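Local coordinates for protein Myo-inositol 2-dehydrogenase (Lactobacillus plantarum WCFS1, PDB 3CEA) that probably oxidises myo-inositol at its 2-position to the corresponding ketone, with NAD as the hydride acceptor, at residues A[8-14]-A[72-78]. Sequence-based numbering, arbitrary orientation.
With NAD (nicotinamide-adenine-dinucleotide), chain E.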
ATOM      1  N   PRO A   8      -9.295   0.046  45.814  1.00 55.26           N
ATOM      2  CA  PRO A   8      -9.595  -0.430  44.467  1.00 54.23           C
ATOM      3  C   PRO A   8     -10.971  -1.093  44.423  1.00 53.35           C
ATOM      4  O   PRO A   8     -11.452  -1.590  45.448  1.00 53.21           O
ATOM      5  CB  PRO A   8      -8.496  -1.464  44.207  1.00 54.08           C
ATOM      6  CG  PRO A   8      -8.100  -1.945  45.551  1.00 54.49           C
ATOM      7  CD  PRO A   8      -8.255  -0.769  46.471  1.00 55.15           C
ATOM      8  N   LEU A   9     -11.601  -1.085  43.252  1.00 52.32           N
ATOM      9  CA  LEU A   9     -12.865  -1.787  43.063  1.00 51.28           C
ATOM     10  C   LEU A   9     -12.618  -3.287  43.103  1.00 50.40           C
ATOM     11  O   LEU A   9     -11.652  -3.780  42.519  1.00 50.46           O
ATOM     12  CB  LEU A   9     -13.519  -1.406  41.732  1.00 51.42           C
ATOM     13  CG  LEU A   9     -14.008   0.025  41.491  1.00 51.33           C
ATOM     14  CD1 LEU A   9     -14.508   0.139  40.067  1.00 51.64           C
ATOM     15  CD2 LEU A   9     -15.095   0.443  42.477  1.00 51.63           C
ATOM     16  N   ARG A  10     -13.487  -4.004  43.805  1.00 49.39           N
ATOM     17  CA  ARG A  10     -13.400  -5.454  43.869  1.00 48.47           C
ATOM     18  C   ARG A  10     -14.278  -6.044  42.774  1.00 47.91           C
ATOM     19  O   ARG A  10     -15.484  -5.805  42.742  1.00 47.72           O
ATOM     20  CB  ARG A  10     -13.796  -5.960  45.259  1.00 48.54           C
ATOM     21  CG  ARG A  10     -12.821  -5.529  46.356  1.00 48.36           C
ATOM     22  CD  ARG A  10     -13.210  -6.059  47.730  1.00 48.15           C
ATOM     23  NE  ARG A  10     -13.130  -7.518  47.808  1.00 46.24           N
ATOM     24  CZ  ARG A  10     -12.022  -8.205  48.073  1.00 45.78           C
ATOM     25  NH1 ARG A  10     -10.867  -7.582  48.285  1.00 44.78           N
ATOM     26  NH2 ARG A  10     -12.069  -9.529  48.123  1.00 44.55           N
ATOM     27  N   ALA A  11     -13.657  -6.793  41.865  1.00 47.47           N
ATOM     28  CA  ALA A  11     -14.344  -7.288  40.673  1.00 46.90           C
ATOM     29  C   ALA A  11     -14.316  -8.806  40.528  1.00 46.63           C
ATOM     30  O   ALA A  11     -13.442  -9.486  41.074  1.00 46.19           O
ATOM     31  CB  ALA A  11     -13.778  -6.627  39.420  1.00 46.74           C
ATOM     32  N   ALA A  12     -15.300  -9.315  39.788  1.00 46.59           N
ATOM     33  CA  ALA A  12     -15.378 -10.721  39.419  1.00 46.34           C
ATOM     34  C   ALA A  12     -15.618 -10.841  37.917  1.00 46.34           C
ATOM     35  O   ALA A  12     -16.051  -9.884  37.269  1.00 46.34           O
ATOM     36  CB  ALA A  12     -16.487 -11.413  40.192  1.00 46.16           C
ATOM     37  N   ILE A  13     -15.333 -12.019  37.371  1.00 46.22           N
ATOM     38  CA  ILE A  13     -15.552 -12.285  35.952  1.00 45.84           C
ATOM     39  C   ILE A  13     -16.268 -13.620  35.741  1.00 45.88           C
ATOM     40  O   ILE A  13     -15.920 -14.631  36.355  1.00 45.83           O
ATOM     41  CB  ILE A  13     -14.220 -12.207  35.136  1.00 45.88           C
ATOM     42  CG1 ILE A  13     -14.490 -12.276  33.625  1.00 45.64           C
ATOM     43  CG2 ILE A  13     -13.213 -13.276  35.597  1.00 45.03           C
ATOM     44  CD1 ILE A  13     -13.348 -11.770  32.754  1.00 45.60           C
ATOM     45  N   ILE A  14     -17.293 -13.605  34.896  1.00 45.92           N
ATOM     46  CA  ILE A  14     -17.915 -14.841  34.440  1.00 46.00           C
ATOM     47  C   ILE A  14     -17.432 -15.113  33.020  1.00 46.22           C
ATOM     48  O   ILE A  14     -17.520 -14.246  32.154  1.00 45.96           O
ATOM     49  CB  ILE A  14     -19.462 -14.781  34.476  1.00 46.00           C
ATOM     50  CG1 ILE A  14     -19.960 -14.295  35.843  1.00 45.55           C
ATOM     51  CG2 ILE A  14     -20.054 -16.153  34.141  1.00 45.33           C
ATOM     52  CD1 ILE A  14     -21.422 -13.879  35.861  1.00 45.84           C
ATOM     53  N   ILE A  72     -17.839  -7.952  46.258  1.00 47.80           N
ATOM     54  CA  ILE A  72     -17.481  -7.299  44.996  1.00 47.61           C
ATOM     55  C   ILE A  72     -18.352  -6.088  44.667  1.00 47.72           C
ATOM     56  O   ILE A  72     -19.542  -6.052  44.995  1.00 47.92           O
ATOM     57  CB  ILE A  72     -17.501  -8.289  43.796  1.00 47.61           C
ATOM     58  CG1 ILE A  72     -18.710  -9.232  43.886  1.00 47.57           C
ATOM     59  CG2 ILE A  72     -16.179  -9.060  43.718  1.00 47.24           C
ATOM     60  CD1 ILE A  72     -18.964 -10.055  42.638  1.00 47.38           C
ATOM     61  N   ASP A  73     -17.739  -5.103  44.012  1.00 47.63           N
ATOM     62  CA  ASP A  73     -18.422  -3.885  43.576  1.00 47.53           C
ATOM     63  C   ASP A  73     -18.931  -4.020  42.144  1.00 47.11           C
ATOM     64  O   ASP A  73     -19.938  -3.414  41.775  1.00 47.01           O
ATOM     65  CB  ASP A  73     -17.475  -2.681  43.658  1.00 47.77           C
ATOM     66  CG  ASP A  73     -16.891  -2.480  45.048  1.00 49.19           C
ATOM     67  OD1 ASP A  73     -17.669  -2.248  46.001  1.00 51.08           O
ATOM     68  OD2 ASP A  73     -15.649  -2.542  45.182  1.00 49.23           O
ATOM     69  N   ALA A  74     -18.221  -4.811  41.342  1.00 46.68           N
ATOM     70  CA  ALA A  74     -18.500  -4.927  39.916  1.00 46.43           C
ATOM     71  C   ALA A  74     -18.302  -6.344  39.384  1.00 46.22           C
ATOM     72  O   ALA A  74     -17.545  -7.138  39.950  1.00 46.12           O
ATOM     73  CB  ALA A  74     -17.641  -3.940  39.129  1.00 46.59           C
ATOM     74  N   ILE A  75     -18.988  -6.647  38.285  1.00 45.82           N
ATOM     75  CA  ILE A  75     -18.883  -7.949  37.635  1.00 45.41           C
ATOM     76  C   ILE A  75     -18.725  -7.795  36.119  1.00 45.28           C
ATOM     77  O   ILE A  75     -19.268  -6.862  35.516  1.00 45.27           O
ATOM     78  CB  ILE A  75     -20.086  -8.868  38.001  1.00 45.31           C
ATOM     79  CG1 ILE A  75     -19.796 -10.325  37.622  1.00 45.13           C
ATOM     80  CG2 ILE A  75     -21.392  -8.352  37.381  1.00 45.34           C
ATOM     81  CD1 ILE A  75     -20.608 -11.343  38.404  1.00 45.65           C
ATOM     82  N   PHE A  76     -17.955  -8.703  35.524  1.00 45.07           N
ATOM     83  CA  PHE A  76     -17.759  -8.748  34.078  1.00 44.52           C
ATOM     84  C   PHE A  76     -18.347 -10.036  33.513  1.00 44.16           C
ATOM     85  O   PHE A  76     -17.880 -11.132  33.825  1.00 43.95           O
ATOM     86  CB  PHE A  76     -16.269  -8.624  33.733  1.00 44.47           C
ATOM     87  CG  PHE A  76     -15.665  -7.305  34.123  1.00 44.37           C
ATOM     88  CD1 PHE A  76     -15.172  -7.101  35.410  1.00 43.24           C
ATOM     89  CD2 PHE A  76     -15.595  -6.261  33.206  1.00 44.26           C
ATOM     90  CE1 PHE A  76     -14.619  -5.881  35.777  1.00 43.57           C
ATOM     91  CE2 PHE A  76     -15.042  -5.033  33.562  1.00 43.83           C
ATOM     92  CZ  PHE A  76     -14.552  -4.844  34.852  1.00 44.68           C
ATOM     93  N   ILE A  77     -19.387  -9.896  32.698  1.00 44.15           N
ATOM     94  CA  ILE A  77     -20.058 -11.052  32.105  1.00 44.32           C
ATOM     95  C   ILE A  77     -19.544 -11.316  30.685  1.00 44.43           C
ATOM     96  O   ILE A  77     -19.916 -10.633  29.727  1.00 44.44           O
ATOM     97  CB  ILE A  77     -21.607 -10.913  32.143  1.00 44.35           C
ATOM     98  CG1 ILE A  77     -22.093 -10.738  33.585  1.00 45.35           C
ATOM     99  CG2 ILE A  77     -22.281 -12.126  31.499  1.00 43.46           C
ATOM    100  CD1 ILE A  77     -23.480 -10.125  33.715  1.00 46.24           C
ATOM    101  N   VAL A  78     -18.658 -12.305  30.580  1.00 44.59           N
ATOM    102  CA  VAL A  78     -18.125 -12.766  29.300  1.00 44.66           C
ATOM    103  C   VAL A  78     -18.512 -14.240  29.099  1.00 44.94           C
ATOM    104  O   VAL A  78     -17.732 -15.045  28.577  1.00 44.93           O
ATOM    105  CB  VAL A  78     -16.584 -12.584  29.211  1.00 44.55           C
ATOM    106  CG1 VAL A  78     -16.146 -12.480  27.754  1.00 44.05           C
ATOM    107  CG2 VAL A  78     -16.133 -11.344  29.979  1.00 44.17           C
TER
HETATM  108  PA  NAD E 400     -16.403 -18.957  24.781  1.00 47.24           P
HETATM  109  O1A NAD E 400     -15.042 -19.014  24.201  1.00 46.59           O
HETATM  110  O2A NAD E 400     -17.207 -20.143  24.413  1.00 47.10           O
HETATM  111  O5B NAD E 400     -16.289 -18.789  26.378  1.00 50.10           O
HETATM  112  C5B NAD E 400     -17.427 -18.925  27.205  1.00 53.34           C
HETATM  113  C4B NAD E 400     -16.991 -19.070  28.662  1.00 54.76           C
HETATM  114  O4B NAD E 400     -18.099 -18.909  29.532  1.00 55.87           O
HETATM  115  C3B NAD E 400     -16.395 -20.438  28.949  1.00 55.00           C
HETATM  116  O3B NAD E 400     -15.206 -20.242  29.673  1.00 54.65           O
HETATM  117  C2B NAD E 400     -17.429 -21.144  29.806  1.00 56.34           C
HETATM  118  O2B NAD E 400     -16.844 -21.970  30.788  1.00 57.36           O
HETATM  119  C1B NAD E 400     -18.197 -19.994  30.437  1.00 55.99           C
HETATM  120  N9A NAD E 400     -19.609 -20.347  30.675  1.00 56.19           N
HETATM  121  C8A NAD E 400     -20.502 -20.853  29.763  1.00 56.40           C
HETATM  122  N7A NAD E 400     -21.695 -21.035  30.374  1.00 56.27           N
HETATM  123  C5A NAD E 400     -21.575 -20.657  31.666  1.00 56.29           C
HETATM  124  C6A NAD E 400     -22.479 -20.642  32.722  1.00 55.56           C
HETATM  125  N6A NAD E 400     -23.773 -20.817  32.478  1.00 55.25           N
HETATM  126  N1A NAD E 400     -22.065 -20.190  33.963  1.00 56.21           N
HETATM  127  C2A NAD E 400     -20.762 -19.758  34.152  1.00 55.83           C
HETATM  128  N3A NAD E 400     -19.867 -19.777  33.096  1.00 55.08           N
HETATM  129  C4A NAD E 400     -20.267 -20.220  31.873  1.00 56.11           C
HETATM  130  O3  NAD E 400     -17.161 -17.618  24.302  1.00 49.83           O
HETATM  131  PN  NAD E 400     -16.364 -16.250  24.000  1.00 48.70           P
HETATM  132  O1N NAD E 400     -15.318 -16.054  25.032  1.00 46.84           O
HETATM  133  O2N NAD E 400     -16.016 -16.257  22.565  1.00 49.70           O
HETATM  134  O5D NAD E 400     -17.475 -15.102  24.176  1.00 49.86           O
HETATM  135  C5D NAD E 400     -18.332 -15.014  25.290  1.00 48.86           C
HETATM  136  C4D NAD E 400     -19.229 -13.795  25.093  1.00 48.59           C
HETATM  137  O4D NAD E 400     -18.466 -12.703  24.611  1.00 48.80           O
HETATM  138  C3D NAD E 400     -20.337 -14.062  24.086  1.00 48.69           C
HETATM  139  O3D NAD E 400     -21.566 -13.654  24.639  1.00 48.31           O
HETATM  140  C2D NAD E 400     -19.977 -13.211  22.883  1.00 48.39           C
HETATM  141  O2D NAD E 400     -21.112 -12.632  22.286  1.00 48.85           O
HETATM  142  C1D NAD E 400     -19.048 -12.144  23.447  1.00 48.25           C
HETATM  143  N1N NAD E 400     -18.013 -11.746  22.471  1.00 48.25           N
HETATM  144  C2N NAD E 400     -17.836 -10.412  22.203  1.00 48.31           C
HETATM  145  C3N NAD E 400     -16.868  -9.997  21.282  1.00 48.30           C
HETATM  146  C7N NAD E 400     -16.543  -8.541  21.108  1.00 49.04           C
HETATM  147  O7N NAD E 400     -15.920  -8.134  19.912  1.00 47.83           O
HETATM  148  N7N NAD E 400     -16.846  -7.667  22.073  1.00 48.79           N
HETATM  149  C4N NAD E 400     -16.084 -10.950  20.636  1.00 47.76           C
HETATM  150  C5N NAD E 400     -16.272 -12.303  20.912  1.00 47.89           C
HETATM  151  C6N NAD E 400     -17.243 -12.689  21.836  1.00 47.25           C
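I14 and V78 close a pair of parallel strands at the cofactor, and I14 shows how one side chain can serve both sheet and ligand. Its CB lies 4.0 Å from F76 O, the carbonyl that accepts the bond from I14 N almost straight. With CG1 anti to the carbonyl carbon (chi1 -51°), that branch leads over the neighbouring strand: CG1 lies 4.0 Å and CD1 3.7 Å from CD1 of I75, and I14 CD1 also touches CG1 of I77. The other branch, CG2, meets C2A of the NAD adenine at 3.7 Å.

On the same face, covered by M66 of helix 63-67, A12 CB rests on I72 CD1. Across the sheet, the F76 ring presents its edge to A11 CB (CE1 to CB, 3.8 Å); F99 of strand 97-100 and F305 of helix 295-311 also meet the ring. At the start of the two strands R10 O accepts from both D73 N and A74 N, and D73 OD2 accepts a nearly linear bond from R10 N (3.0 Å), met on the anti side of the carboxylate. As first and fourth strands of a parallel sheet ordered 3-2-1-4-5-6, 9-14 and 74-77 mark the central crossover of the Rossmann fold, whose C-terminal edge holds NAD.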